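Lipoprotein (Mycoplasma mycoides subsp. capri, PDB 7ADK) probably acts as a lipid-anchored protease of the chymotrypsin-like PA clan, with a substrate that remains to be defined. Local coordinates at residues 289-294 and 421-426; 633-638 and 760-765; 609-614 and 694-699; 485-490 and 558-563. All coordinates share one frame; numbering follows the deposited sequence.

Interaction 1: residues 289-294 and 421-426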
loop_
_atom_site.group_PDB
_atom_site.type_symbol
_atom_site.label_atom_id
_atom_site.label_comp_id
_atom_site.label_asym_id
_atom_site.label_seq_id
_atom_site.Cartn_x
_atom_site.Cartn_y
_atom_site.Cartn_z
ATOM N N ASN B 289 -10.250 8.317 -13.019
ATOM C CA ASN B 289 -10.906 7.927 -11.799
ATOM C C ASN B 289 -11.791 9.148 -11.511
ATOM O O ASN B 289 -11.277 10.260 -11.418
ATOM C CB ASN B 289 -9.813 7.763 -10.747
ATOM C CG ASN B 289 -10.307 7.477 -9.351
ATOM O OD1 ASN B 289 -11.465 7.208 -9.103
ATOM N ND2 ASN B 289 -9.424 7.507 -8.392
ATOM N N GLU B 290 -13.105 8.993 -11.485
ATOM C CA GLU B 290 -14.020 10.133 -11.351
ATOM C C GLU B 290 -14.852 10.068 -10.080
ATOM O O GLU B 290 -15.194 8.984 -9.597
ATOM C CB GLU B 290 -14.869 10.317 -12.620
ATOM C CG GLU B 290 -15.723 9.081 -12.945
ATOM C CD GLU B 290 -17.046 9.387 -13.658
ATOM O OE1 GLU B 290 -17.294 10.559 -14.039
ATOM O OE2 GLU B 290 -17.856 8.442 -13.812
ATOM N N GLU B 291 -15.190 11.248 -9.561
ATOM C CA GLU B 291 -15.977 11.472 -8.355
ATOM C C GLU B 291 -17.105 12.471 -8.639
ATOM O O GLU B 291 -16.872 13.515 -9.246
ATOM C CB GLU B 291 -15.101 12.002 -7.204
ATOM C CG GLU B 291 -13.918 11.115 -6.759
ATOM C CD GLU B 291 -12.527 11.655 -7.175
ATOM O OE1 GLU B 291 -12.277 11.873 -8.377
ATOM O OE2 GLU B 291 -11.660 11.850 -6.287
ATOM N N TYR B 292 -18.310 12.190 -8.147
ATOM C CA TYR B 292 -19.423 13.135 -8.075
ATOM C C TYR B 292 -19.845 13.321 -6.616
ATOM O O TYR B 292 -20.229 12.345 -5.980
ATOM C CB TYR B 292 -20.613 12.615 -8.882
ATOM C CG TYR B 292 -20.354 12.417 -10.354
ATOM C CD1 TYR B 292 -20.110 13.541 -11.149
ATOM C CD2 TYR B 292 -20.329 11.126 -10.920
ATOM C CE1 TYR B 292 -19.879 13.414 -12.520
ATOM C CE2 TYR B 292 -20.047 10.996 -12.298
ATOM C CZ TYR B 292 -19.822 12.131 -13.094
ATOM O OH TYR B 292 -19.467 12.009 -14.390
ATOM N N LYS B 293 -19.784 14.541 -6.083
ATOM C CA LYS B 293 -20.068 14.807 -4.670
ATOM C C LYS B 293 -21.418 15.505 -4.513
ATOM O O LYS B 293 -21.682 16.510 -5.169
ATOM C CB LYS B 293 -18.880 15.573 -4.064
ATOM C CG LYS B 293 -18.589 15.097 -2.635
ATOM C CD LYS B 293 -17.400 15.836 -1.997
ATOM C CE LYS B 293 -16.968 15.159 -0.683
ATOM N NZ LYS B 293 -16.145 16.055 0.173
ATOM N N THR B 294 -22.299 14.963 -3.680
ATOM C CA THR B 294 -23.717 15.372 -3.562
ATOM C C THR B 294 -24.038 16.235 -2.338
ATOM O O THR B 294 -25.106 16.836 -2.290
ATOM C CB THR B 294 -24.630 14.135 -3.540
ATOM O OG1 THR B 294 -24.159 13.236 -2.576
ATOM C CG2 THR B 294 -24.672 13.437 -4.881
ATOM N N SER B 421 -19.605 10.703 -1.856
ATOM C CA SER B 421 -19.216 10.610 -3.274
ATOM C C SER B 421 -19.797 9.368 -3.945
ATOM O O SER B 421 -19.586 8.246 -3.481
ATOM C CB SER B 421 -17.692 10.573 -3.459
ATOM O OG SER B 421 -17.045 11.638 -2.794
ATOM N N GLU B 422 -20.440 9.527 -5.098
ATOM C CA GLU B 422 -20.426 8.459 -6.095
ATOM C C GLU B 422 -19.040 8.464 -6.760
ATOM O O GLU B 422 -18.543 9.536 -7.111
ATOM C CB GLU B 422 -21.548 8.655 -7.114
ATOM C CG GLU B 422 -21.554 7.580 -8.220
ATOM C CD GLU B 422 -21.564 6.147 -7.689
ATOM O OE1 GLU B 422 -22.397 5.857 -6.813
ATOM O OE2 GLU B 422 -20.700 5.343 -8.116
ATOM N N SER B 423 -18.378 7.320 -6.920
ATOM C CA SER B 423 -17.104 7.255 -7.634
ATOM C C SER B 423 -16.932 5.960 -8.418
ATOM O O SER B 423 -17.261 4.865 -7.957
ATOM C CB SER B 423 -15.940 7.490 -6.681
ATOM O OG SER B 423 -14.724 7.400 -7.393
ATOM N N GLY B 424 -16.379 6.085 -9.617
ATOM C CA GLY B 424 -16.292 5.001 -10.589
ATOM C C GLY B 424 -15.143 5.209 -11.555
ATOM O O GLY B 424 -14.100 5.761 -11.184
ATOM N N THR B 425 -15.254 4.714 -12.779
ATOM C CA THR B 425 -14.212 4.921 -13.775
ATOM C C THR B 425 -14.810 5.147 -15.164
ATOM O O THR B 425 -15.934 4.727 -15.458
ATOM C CB THR B 425 -13.229 3.746 -13.765
ATOM O OG1 THR B 425 -12.697 3.600 -12.473
ATOM C CG2 THR B 425 -12.028 3.956 -14.678
ATOM N N MET B 426 -14.078 5.848 -16.014
ATOM C CA MET B 426 -14.438 6.127 -17.398
ATOM C C MET B 426 -13.240 5.981 -18.332
ATOM O O MET B 426 -12.090 6.020 -17.908
ATOM C CB MET B 426 -14.978 7.552 -17.596
ATOM C CG MET B 426 -15.947 8.049 -16.545
ATOM S SD MET B 426 -17.009 9.410 -17.060
ATOM C CE MET B 426 -15.872 10.830 -17.032
#
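N289 opens the pairing by setting its OD1 3.7 Å from S423 OG, while its ND2 turns elsewhere, to N480. E290 follows with more grip. Its carbonyl O takes two bonds, 3.1 Å from G424 N and 2.8 Å from S423 OG; the hydroxyl sits above the carbonyl plane, and it gets there because S423 holds OG trans to its own N (chi1 179°). In return E290 N makes only a weak bond to G424 O. The E290 side chain crosses M426 at about a right angle, so CG and SD of the methionine lie against the carboxylate, which also receives a weak bond from Y292 OH. On the other face, CG of E291 rests 3.9 Å from S423 OG before the chain bends away to a salt bridge with K488. Y292 and E422 form the second hydrogen-bonded pair, straight at Y292 N to E422 O (2.9 Å, 173°). K293 then passes S421, CG to OG 3.8 Å, and reaches Q419 with NZ. Strand 289-293 is a middle strand of the antiparallel sheet, with 421-433 on one side and 461-467 on the other; V451 of helix 449-452 packs on E290 and E422.

Interaction 2: residues 633-638 and 760-765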
loop_
_atom_site.group_PDB
_atom_site.type_symbol
_atom_site.label_atom_id
_atom_site.label_comp_id
_atom_site.label_asym_id
_atom_site.label_seq_id
_atom_site.Cartn_x
_atom_site.Cartn_y
_atom_site.Cartn_z
ATOM N N TYR B 633 -7.206 -4.699 -19.453
ATOM C CA TYR B 633 -7.948 -3.822 -18.570
ATOM C C TYR B 633 -7.090 -3.200 -17.456
ATOM O O TYR B 633 -7.377 -3.391 -16.282
ATOM C CB TYR B 633 -9.323 -4.412 -18.136
ATOM C CG TYR B 633 -9.487 -5.899 -18.006
ATOM C CD1 TYR B 633 -9.799 -6.688 -19.117
ATOM C CD2 TYR B 633 -9.378 -6.489 -16.752
ATOM C CE1 TYR B 633 -9.913 -8.084 -18.985
ATOM C CE2 TYR B 633 -9.378 -7.883 -16.646
ATOM C CZ TYR B 633 -9.594 -8.695 -17.769
ATOM O OH TYR B 633 -9.352 -10.038 -17.706
ATOM N N ILE B 634 -6.039 -2.424 -17.806
ATOM C CA ILE B 634 -5.587 -1.330 -16.905
ATOM C C ILE B 634 -6.616 -0.255 -17.060
ATOM O O ILE B 634 -6.498 0.696 -17.815
ATOM C CB ILE B 634 -4.202 -0.687 -17.111
ATOM C CG1 ILE B 634 -3.140 -1.757 -16.949
ATOM C CG2 ILE B 634 -3.956 0.400 -16.036
ATOM C CD1 ILE B 634 -1.712 -1.208 -16.953
ATOM N N VAL B 635 -7.670 -0.497 -16.342
ATOM C CA VAL B 635 -8.836 0.333 -16.237
ATOM C C VAL B 635 -9.375 0.091 -14.862
ATOM O O VAL B 635 -9.041 -0.891 -14.199
ATOM C CB VAL B 635 -9.906 0.005 -17.283
ATOM C CG1 VAL B 635 -9.539 0.453 -18.694
ATOM C CG2 VAL B 635 -10.134 -1.484 -17.351
ATOM N N GLY B 636 -10.228 0.995 -14.430
ATOM C CA GLY B 636 -10.764 0.920 -13.097
ATOM C C GLY B 636 -9.760 1.392 -12.068
ATOM O O GLY B 636 -8.586 1.034 -12.059
ATOM N N TYR B 637 -10.285 2.174 -11.146
ATOM C CA TYR B 637 -9.604 2.540 -9.928
ATOM C C TYR B 637 -10.508 2.127 -8.768
ATOM O O TYR B 637 -11.462 2.840 -8.452
ATOM C CB TYR B 637 -9.270 4.031 -9.962
ATOM C CG TYR B 637 -8.432 4.502 -11.135
ATOM C CD1 TYR B 637 -9.046 4.816 -12.362
ATOM C CD2 TYR B 637 -7.068 4.777 -10.956
ATOM C CE1 TYR B 637 -8.321 5.452 -13.384
ATOM C CE2 TYR B 637 -6.343 5.422 -11.972
ATOM C CZ TYR B 637 -6.970 5.782 -13.180
ATOM O OH TYR B 637 -6.290 6.502 -14.107
ATOM N N PRO B 638 -10.313 0.960 -8.151
ATOM C CA PRO B 638 -11.016 0.636 -6.927
ATOM C C PRO B 638 -10.514 1.518 -5.782
ATOM O O PRO B 638 -9.376 1.979 -5.794
ATOM C CB PRO B 638 -10.762 -0.846 -6.704
ATOM C CG PRO B 638 -9.420 -1.094 -7.377
ATOM C CD PRO B 638 -9.367 -0.077 -8.506
ATOM N N GLY B 760 -17.125 0.444 -14.523
ATOM C CA GLY B 760 -16.963 1.352 -15.657
ATOM C C GLY B 760 -15.645 1.178 -16.417
ATOM O O GLY B 760 -15.182 2.103 -17.071
ATOM N N SER B 761 -15.030 0.015 -16.309
ATOM C CA SER B 761 -13.656 -0.237 -16.731
ATOM C C SER B 761 -13.633 -0.963 -18.070
ATOM O O SER B 761 -14.154 -2.065 -18.175
ATOM C CB SER B 761 -13.038 -1.079 -15.632
ATOM O OG SER B 761 -13.080 -0.378 -14.431
ATOM N N SER B 762 -13.101 -0.349 -19.119
ATOM C CA SER B 762 -13.090 -0.942 -20.455
ATOM C C SER B 762 -12.164 -2.147 -20.538
ATOM O O SER B 762 -10.955 -2.010 -20.380
ATOM C CB SER B 762 -12.666 0.072 -21.517
ATOM O OG SER B 762 -11.347 0.513 -21.310
ATOM N N VAL B 763 -12.713 -3.299 -20.897
ATOM C CA VAL B 763 -11.964 -4.395 -21.478
ATOM C C VAL B 763 -11.645 -4.032 -22.917
ATOM O O VAL B 763 -12.542 -3.656 -23.671
ATOM C CB VAL B 763 -12.814 -5.673 -21.426
ATOM C CG1 VAL B 763 -12.103 -6.899 -21.967
ATOM C CG2 VAL B 763 -13.340 -5.966 -20.023
ATOM N N ARG B 764 -10.400 -4.186 -23.344
ATOM C CA ARG B 764 -9.966 -3.955 -24.725
ATOM C C ARG B 764 -9.206 -5.134 -25.263
ATOM O O ARG B 764 -8.858 -6.034 -24.527
ATOM C CB ARG B 764 -9.076 -2.716 -24.821
ATOM C CG ARG B 764 -9.652 -1.556 -24.045
ATOM C CD ARG B 764 -8.923 -0.283 -24.385
ATOM N NE ARG B 764 -9.401 0.780 -23.511
ATOM C CZ ARG B 764 -9.225 2.060 -23.643
ATOM N NH1 ARG B 764 -8.510 2.564 -24.578
ATOM N NH2 ARG B 764 -9.792 2.847 -22.806
ATOM N N THR B 765 -8.892 -5.098 -26.538
ATOM C CA THR B 765 -7.942 -6.025 -27.150
ATOM C C THR B 765 -6.853 -5.302 -27.933
ATOM O O THR B 765 -6.888 -4.083 -28.072
ATOM C CB THR B 765 -8.665 -7.126 -27.913
ATOM O OG1 THR B 765 -7.794 -8.210 -28.085
ATOM C CG2 THR B 765 -9.189 -6.694 -29.261
#
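Strand 761-765, the first arm of a hairpin with strand 769-778, is covered by the loop 633-638 through three meetings: G636 on S761, V635 on S761 and S762, and Y633 on V763. No hydrogen bond crosses. S761 OG does come to 3.2 Å from G636 N, but the angle is poor and the hydroxyl bonds to A758 O instead, with CA of the glycine resting against it. V635 sets both methyls against the strand: CG2 lies 3.4 Å from S761 CB, and CG1 faces S762 OG and S762 O. The strand begins straight after a Gly-Ala-Ser-Gly sequence that resembles the nucleophile motif of PA-clan serine peptidases, so this contact probably lies close behind the active-site turn. There G760 and S761 both face Y774, a G1 beta bulge. In the loop, I634 is the centre of an inverse gamma turn and points away from the strand, whereas the residues on its two sides, Y633 and V635, point toward it. Y633 and V763 run side by side in the same direction; both valine methyls sit 3.7 Å from Y633 CD1. S762 OG, held between its backbone N and carbonyl carbon (chi1 63°), is gripped side-on by R764, with NE at 3.0 Å and NH2 at 3.2 Å from that one oxygen, in the guanidinium plane. W427 of strand 421-433 packs on both S762 and R764.

Interaction 3: residues 609-614 and 694-699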
loop_
_atom_site.group_PDB
_atom_site.type_symbol
_atom_site.label_atom_id
_atom_site.label_comp_id
_atom_site.label_asym_id
_atom_site.label_seq_id
_atom_site.Cartn_x
_atom_site.Cartn_y
_atom_site.Cartn_z
ATOM N N PHE B 609 -8.673 -16.029 -28.780
ATOM C CA PHE B 609 -8.539 -15.811 -27.336
ATOM C C PHE B 609 -8.383 -17.125 -26.537
ATOM O O PHE B 609 -8.082 -17.103 -25.347
ATOM C CB PHE B 609 -9.792 -15.067 -26.861
ATOM C CG PHE B 609 -10.061 -13.699 -27.457
ATOM C CD1 PHE B 609 -9.659 -12.541 -26.771
ATOM C CD2 PHE B 609 -10.788 -13.573 -28.649
ATOM C CE1 PHE B 609 -9.987 -11.271 -27.264
ATOM C CE2 PHE B 609 -11.103 -12.302 -29.150
ATOM C CZ PHE B 609 -10.717 -11.150 -28.453
ATOM N N ASP B 610 -8.614 -18.278 -27.173
ATOM C CA ASP B 610 -8.635 -19.612 -26.573
ATOM C C ASP B 610 -7.219 -20.090 -26.185
ATOM O O ASP B 610 -6.549 -20.790 -26.946
ATOM C CB ASP B 610 -9.347 -20.556 -27.556
ATOM C CG ASP B 610 -9.595 -21.963 -27.037
ATOM O OD1 ASP B 610 -9.375 -22.231 -25.842
ATOM O OD2 ASP B 610 -10.045 -22.808 -27.823
ATOM N N ARG B 611 -6.724 -19.657 -25.021
ATOM C CA ARG B 611 -5.363 -19.944 -24.545
ATOM C C ARG B 611 -5.067 -21.446 -24.382
ATOM O O ARG B 611 -5.949 -22.182 -23.939
ATOM C CB ARG B 611 -5.096 -19.187 -23.232
ATOM C CG ARG B 611 -5.796 -19.773 -21.997
ATOM C CD ARG B 611 -5.567 -18.924 -20.758
ATOM N NE ARG B 611 -6.163 -19.509 -19.548
ATOM C CZ ARG B 611 -5.551 -20.246 -18.644
ATOM N NH1 ARG B 611 -6.190 -20.643 -17.594
ATOM N NH2 ARG B 611 -4.313 -20.595 -18.760
ATOM N N PRO B 612 -3.827 -21.918 -24.605
ATOM C CA PRO B 612 -3.390 -23.205 -24.078
ATOM C C PRO B 612 -3.241 -23.122 -22.551
ATOM O O PRO B 612 -2.871 -22.077 -22.022
ATOM C CB PRO B 612 -2.061 -23.463 -24.773
ATOM C CG PRO B 612 -1.476 -22.080 -24.978
ATOM C CD PRO B 612 -2.704 -21.206 -25.185
ATOM N N LEU B 613 -3.500 -24.205 -21.810
ATOM C CA LEU B 613 -3.317 -24.210 -20.347
ATOM C C LEU B 613 -1.836 -24.095 -19.967
ATOM O O LEU B 613 -1.484 -23.448 -18.984
ATOM C CB LEU B 613 -3.873 -25.491 -19.718
ATOM C CG LEU B 613 -5.332 -25.818 -20.038
ATOM C CD1 LEU B 613 -5.680 -27.178 -19.451
ATOM C CD2 LEU B 613 -6.310 -24.775 -19.505
ATOM N N ASP B 614 -0.977 -24.720 -20.771
ATOM C CA ASP B 614 0.473 -24.722 -20.694
ATOM C C ASP B 614 1.089 -24.852 -22.089
ATOM O O ASP B 614 0.456 -25.308 -23.042
ATOM C CB ASP B 614 0.969 -25.848 -19.785
ATOM C CG ASP B 614 0.439 -27.246 -20.111
ATOM O OD1 ASP B 614 -0.169 -27.497 -21.174
ATOM O OD2 ASP B 614 0.628 -28.122 -19.247
ATOM N N GLY B 694 -1.817 -9.411 -22.540
ATOM C CA GLY B 694 -2.943 -9.352 -21.613
ATOM C C GLY B 694 -3.208 -10.700 -20.935
ATOM O O GLY B 694 -2.356 -11.587 -20.905
ATOM N N ASN B 695 -4.406 -10.854 -20.389
ATOM C CA ASN B 695 -4.952 -12.139 -19.965
ATOM C C ASN B 695 -6.283 -12.400 -20.684
ATOM O O ASN B 695 -6.610 -11.716 -21.652
ATOM C CB ASN B 695 -4.977 -12.214 -18.424
ATOM C CG ASN B 695 -3.600 -12.194 -17.781
ATOM O OD1 ASN B 695 -3.371 -11.526 -16.794
ATOM N ND2 ASN B 695 -2.610 -12.897 -18.286
ATOM N N PHE B 696 -7.005 -13.439 -20.279
ATOM C CA PHE B 696 -8.018 -14.083 -21.111
ATOM C C PHE B 696 -9.353 -14.237 -20.375
ATOM O O PHE B 696 -9.631 -13.558 -19.387
ATOM C CB PHE B 696 -7.438 -15.423 -21.596
ATOM C CG PHE B 696 -6.053 -15.332 -22.202
ATOM C CD1 PHE B 696 -5.905 -14.941 -23.544
ATOM C CD2 PHE B 696 -4.911 -15.603 -21.422
ATOM C CE1 PHE B 696 -4.624 -14.808 -24.096
ATOM C CE2 PHE B 696 -3.630 -15.475 -21.978
ATOM C CZ PHE B 696 -3.489 -15.068 -23.315
ATOM N N PHE B 697 -10.197 -15.137 -20.865
ATOM C CA PHE B 697 -11.446 -15.545 -20.235
ATOM C C PHE B 697 -11.272 -16.503 -19.039
ATOM O O PHE B 697 -10.343 -17.300 -18.968
ATOM C CB PHE B 697 -12.337 -16.156 -21.310
ATOM C CG PHE B 697 -12.603 -15.297 -22.532
ATOM C CD1 PHE B 697 -13.147 -14.010 -22.387
ATOM C CD2 PHE B 697 -12.348 -15.804 -23.817
ATOM C CE1 PHE B 697 -13.418 -13.229 -23.519
ATOM C CE2 PHE B 697 -12.678 -15.045 -24.945
ATOM C CZ PHE B 697 -13.201 -13.756 -24.790
ATOM N N SER B 698 -12.183 -16.413 -18.081
ATOM C CA SER B 698 -12.221 -17.180 -16.840
ATOM C C SER B 698 -12.885 -18.552 -17.004
ATOM O O SER B 698 -13.954 -18.674 -17.596
ATOM C CB SER B 698 -12.998 -16.359 -15.824
ATOM O OG SER B 698 -12.959 -16.945 -14.558
ATOM N N TYR B 699 -12.310 -19.600 -16.418
ATOM C CA TYR B 699 -12.890 -20.949 -16.344
ATOM C C TYR B 699 -13.820 -21.080 -15.112
ATOM O O TYR B 699 -13.874 -22.115 -14.458
ATOM C CB TYR B 699 -11.773 -22.020 -16.409
ATOM C CG TYR B 699 -11.069 -22.248 -17.746
ATOM C CD1 TYR B 699 -10.399 -21.201 -18.413
ATOM C CD2 TYR B 699 -11.027 -23.542 -18.306
ATOM C CE1 TYR B 699 -9.721 -21.436 -19.622
ATOM C CE2 TYR B 699 -10.331 -23.789 -19.504
ATOM C CZ TYR B 699 -9.679 -22.732 -20.168
ATOM O OH TYR B 699 -8.969 -22.976 -21.296
#
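Aromatic contact comes first: F609 and F697 meet obliquely, their ring centroids 5.4 Å apart and their planes at 38°. F697 CZ lies over one face of the F609 ring, toward its rim, and F697 CE2 comes to 3.5 Å from F609 CB. Next is a CH-pi contact. R611 CB stands 4.0 Å above the centroid of the F696 ring, almost on the normal. With R611 CG between its backbone N and carbonyl carbon (chi1 74°) and the chain extended to NE, the aliphatic part runs across the phenyl face, CD lying 3.4 Å from F696 CD2, before the guanidinium passes on to Y699. Here NE is 4.0 Å from Y699 CE1, an oblique approach with guanidinium and ring planes 71° apart. The F609 carbonyl O also comes to 3.6 Å from F696 CD1, at an oblique angle. Apolar contact closes the far end, where L613 CD2 touches the Y699 hydroxyl end, 3.7 Å from OH. No hydrogen bond joins the two segments. Beyond them, Y606 lies nearly parallel to F697, and Y171 and R179 of the helices 165-173 and 176-192 touch both L613 and Y699. D610 is the centre of an inverse gamma turn in its loop. What results is an aromatic cluster between two irregular loops, burying hydrophobic surface where 609-614 and 694-699 meet those two helices.

Interaction 4: residues 485-490 and 558-563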
loop_
_atom_site.group_PDB
_atom_site.type_symbol
_atom_site.label_atom_id
_atom_site.label_comp_id
_atom_site.label_asym_id
_atom_site.label_seq_id
_atom_site.Cartn_x
_atom_site.Cartn_y
_atom_site.Cartn_z
ATOM N N ASN B 485 2.646 11.311 -10.349
ATOM C CA ASN B 485 2.341 10.900 -11.715
ATOM C C ASN B 485 0.838 10.887 -12.029
ATOM O O ASN B 485 0.451 10.812 -13.189
ATOM C CB ASN B 485 2.982 9.541 -11.979
ATOM C CG ASN B 485 4.493 9.583 -11.936
ATOM O OD1 ASN B 485 5.165 10.037 -12.839
ATOM N ND2 ASN B 485 5.092 9.114 -10.884
ATOM N N PHE B 486 -0.036 10.980 -11.029
ATOM C CA PHE B 486 -1.431 11.348 -11.251
ATOM C C PHE B 486 -1.597 12.862 -11.172
ATOM O O PHE B 486 -0.958 13.554 -10.373
ATOM C CB PHE B 486 -2.370 10.643 -10.265
ATOM C CG PHE B 486 -2.314 9.135 -10.335
ATOM C CD1 PHE B 486 -2.953 8.442 -11.375
ATOM C CD2 PHE B 486 -1.594 8.419 -9.373
ATOM C CE1 PHE B 486 -2.800 7.054 -11.495
ATOM C CE2 PHE B 486 -1.449 7.026 -9.477
ATOM C CZ PHE B 486 -2.034 6.345 -10.556
ATOM N N THR B 487 -2.534 13.375 -11.952
ATOM C CA THR B 487 -3.062 14.731 -11.791
ATOM C C THR B 487 -4.564 14.624 -11.604
ATOM O O THR B 487 -5.197 13.680 -12.074
ATOM C CB THR B 487 -2.696 15.671 -12.953
ATOM O OG1 THR B 487 -1.388 15.440 -13.434
ATOM C CG2 THR B 487 -2.759 17.135 -12.556
ATOM N N LYS B 488 -5.140 15.563 -10.862
ATOM C CA LYS B 488 -6.565 15.625 -10.550
ATOM C C LYS B 488 -7.092 17.012 -10.872
ATOM O O LYS B 488 -6.459 17.999 -10.523
ATOM C CB LYS B 488 -6.742 15.208 -9.084
ATOM C CG LYS B 488 -8.174 15.319 -8.560
ATOM C CD LYS B 488 -8.307 14.590 -7.216
ATOM C CE LYS B 488 -9.644 14.918 -6.551
ATOM N NZ LYS B 488 -9.973 13.985 -5.444
ATOM N N PHE B 489 -8.246 17.081 -11.513
ATOM C CA PHE B 489 -8.915 18.317 -11.897
ATOM C C PHE B 489 -10.300 18.321 -11.270
ATOM O O PHE B 489 -11.120 17.486 -11.627
ATOM C CB PHE B 489 -8.982 18.418 -13.430
ATOM C CG PHE B 489 -7.632 18.299 -14.097
ATOM C CD1 PHE B 489 -7.102 17.034 -14.388
ATOM C CD2 PHE B 489 -6.874 19.445 -14.357
ATOM C CE1 PHE B 489 -5.804 16.909 -14.889
ATOM C CE2 PHE B 489 -5.583 19.321 -14.877
ATOM C CZ PHE B 489 -5.040 18.054 -15.126
ATOM N N THR B 490 -10.573 19.229 -10.343
ATOM C CA THR B 490 -11.861 19.320 -9.637
ATOM C C THR B 490 -12.589 20.581 -10.049
ATOM O O THR B 490 -12.021 21.658 -10.007
ATOM C CB THR B 490 -11.691 19.259 -8.118
ATOM O OG1 THR B 490 -11.019 18.078 -7.760
ATOM C CG2 THR B 490 -13.007 19.240 -7.352
ATOM N N TYR B 558 -12.292 25.895 -11.300
ATOM C CA TYR B 558 -11.470 24.688 -11.354
ATOM C C TYR B 558 -10.299 24.768 -10.374
ATOM O O TYR B 558 -9.759 25.839 -10.102
ATOM C CB TYR B 558 -11.004 24.370 -12.783
ATOM C CG TYR B 558 -9.881 25.223 -13.332
ATOM C CD1 TYR B 558 -10.170 26.374 -14.085
ATOM C CD2 TYR B 558 -8.542 24.860 -13.107
ATOM C CE1 TYR B 558 -9.129 27.169 -14.592
ATOM C CE2 TYR B 558 -7.497 25.660 -13.599
ATOM C CZ TYR B 558 -7.789 26.820 -14.341
ATOM O OH TYR B 558 -6.799 27.603 -14.828
ATOM N N SER B 559 -9.883 23.616 -9.861
ATOM C CA SER B 559 -8.660 23.435 -9.096
ATOM C C SER B 559 -7.915 22.190 -9.553
ATOM O O SER B 559 -8.532 21.178 -9.864
ATOM C CB SER B 559 -8.963 23.412 -7.592
ATOM O OG SER B 559 -9.940 22.440 -7.271
ATOM N N VAL B 560 -6.595 22.283 -9.675
ATOM C CA VAL B 560 -5.700 21.216 -10.125
ATOM C C VAL B 560 -4.886 20.743 -8.940
ATOM O O VAL B 560 -4.269 21.544 -8.250
ATOM C CB VAL B 560 -4.767 21.648 -11.266
ATOM C CG1 VAL B 560 -4.046 20.453 -11.865
ATOM C CG2 VAL B 560 -5.527 22.367 -12.374
ATOM N N TRP B 561 -4.858 19.441 -8.693
ATOM C CA TRP B 561 -4.216 18.808 -7.544
ATOM C C TRP B 561 -3.218 17.743 -7.998
ATOM O O TRP B 561 -3.362 17.166 -9.075
ATOM C CB TRP B 561 -5.264 18.221 -6.600
ATOM C CG TRP B 561 -6.323 19.130 -6.063
ATOM C CD1 TRP B 561 -7.365 19.618 -6.766
ATOM C CD2 TRP B 561 -6.465 19.684 -4.718
ATOM N NE1 TRP B 561 -8.084 20.496 -5.987
ATOM C CE2 TRP B 561 -7.581 20.568 -4.712
ATOM C CE3 TRP B 561 -5.771 19.531 -3.498
ATOM C CZ2 TRP B 561 -7.974 21.277 -3.570
ATOM C CZ3 TRP B 561 -6.169 20.223 -2.344
ATOM C CH2 TRP B 561 -7.263 21.096 -2.378
ATOM N N SER B 562 -2.196 17.460 -7.199
ATOM C CA SER B 562 -1.259 16.359 -7.453
ATOM C C SER B 562 -0.553 15.922 -6.174
ATOM O O SER B 562 -0.052 16.772 -5.444
ATOM C CB SER B 562 -0.231 16.764 -8.496
ATOM O OG SER B 562 0.575 15.663 -8.828
ATOM N N ALA B 563 -0.535 14.619 -5.869
ATOM C CA ALA B 563 -0.041 14.068 -4.603
ATOM C C ALA B 563 -0.651 14.724 -3.346
ATOM O O ALA B 563 0.011 14.861 -2.320
ATOM C CB ALA B 563 1.483 14.036 -4.621
#
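F489 lies alongside V560, the two pointing the same way, with CD2 and CE2 of the ring against both valine methyls; CE2 comes to 3.6 Å from V560 CG1. That same CG1 also meets T487 CG2 at 3.6 Å, so one methyl serves both residues. I582 of helix 575-582 covers F489 in turn. Backbone bonds on either side of this pair lock the register: W561 N to K488 O at 2.8 Å with its return bond, and T490 N to S559 O at 2.9 Å with its own. The strands are thus an antiparallel pair, 159° between directions, in a curled antiparallel sheet that is consistent with one of the beta barrels of the chymotrypsin-like fold; strand 461-467 pairs along the other edge of strand 486-493. On the opposite face W561 lies beside K488 and T490. Its NE1 points to S559 OG, two residues back on its own strand, 3.0 Å away and near the indole plane, which helps to set the ring's rotation. T490 OG1 comes obliquely to 4.1 Å from W561 CD1, though its bond is to S463 OG. K488 CB lies beside W561 CB, 4.2 Å away. Past the ladder, S562 OG, trans to its backbone N (chi1 -174°), reaches F486 O at 3.0 Å, donating almost straight down the carbonyl.

How the interactions relate
Interactions 1 and 4 belong to the same antiparallel sheet, and both are partly buried ladders whose backbone bonds do most of the holding; the E291 to K488 salt bridge ties them together. Interactions 2 and 3 are buried contacts with no hydrogen bond between their segments: the first lays a loop on a strand of the mixed sheet, the second packs two loops through aromatic rings and an arginine. Interaction 2 is the meeting point, touching all the others: T425 OG1 probably bonds to Y637 N, Y637 packs on F486, and T765 lies against F609. Interactions 3 and 4 stand farthest apart, with centres about 37 Å from each other.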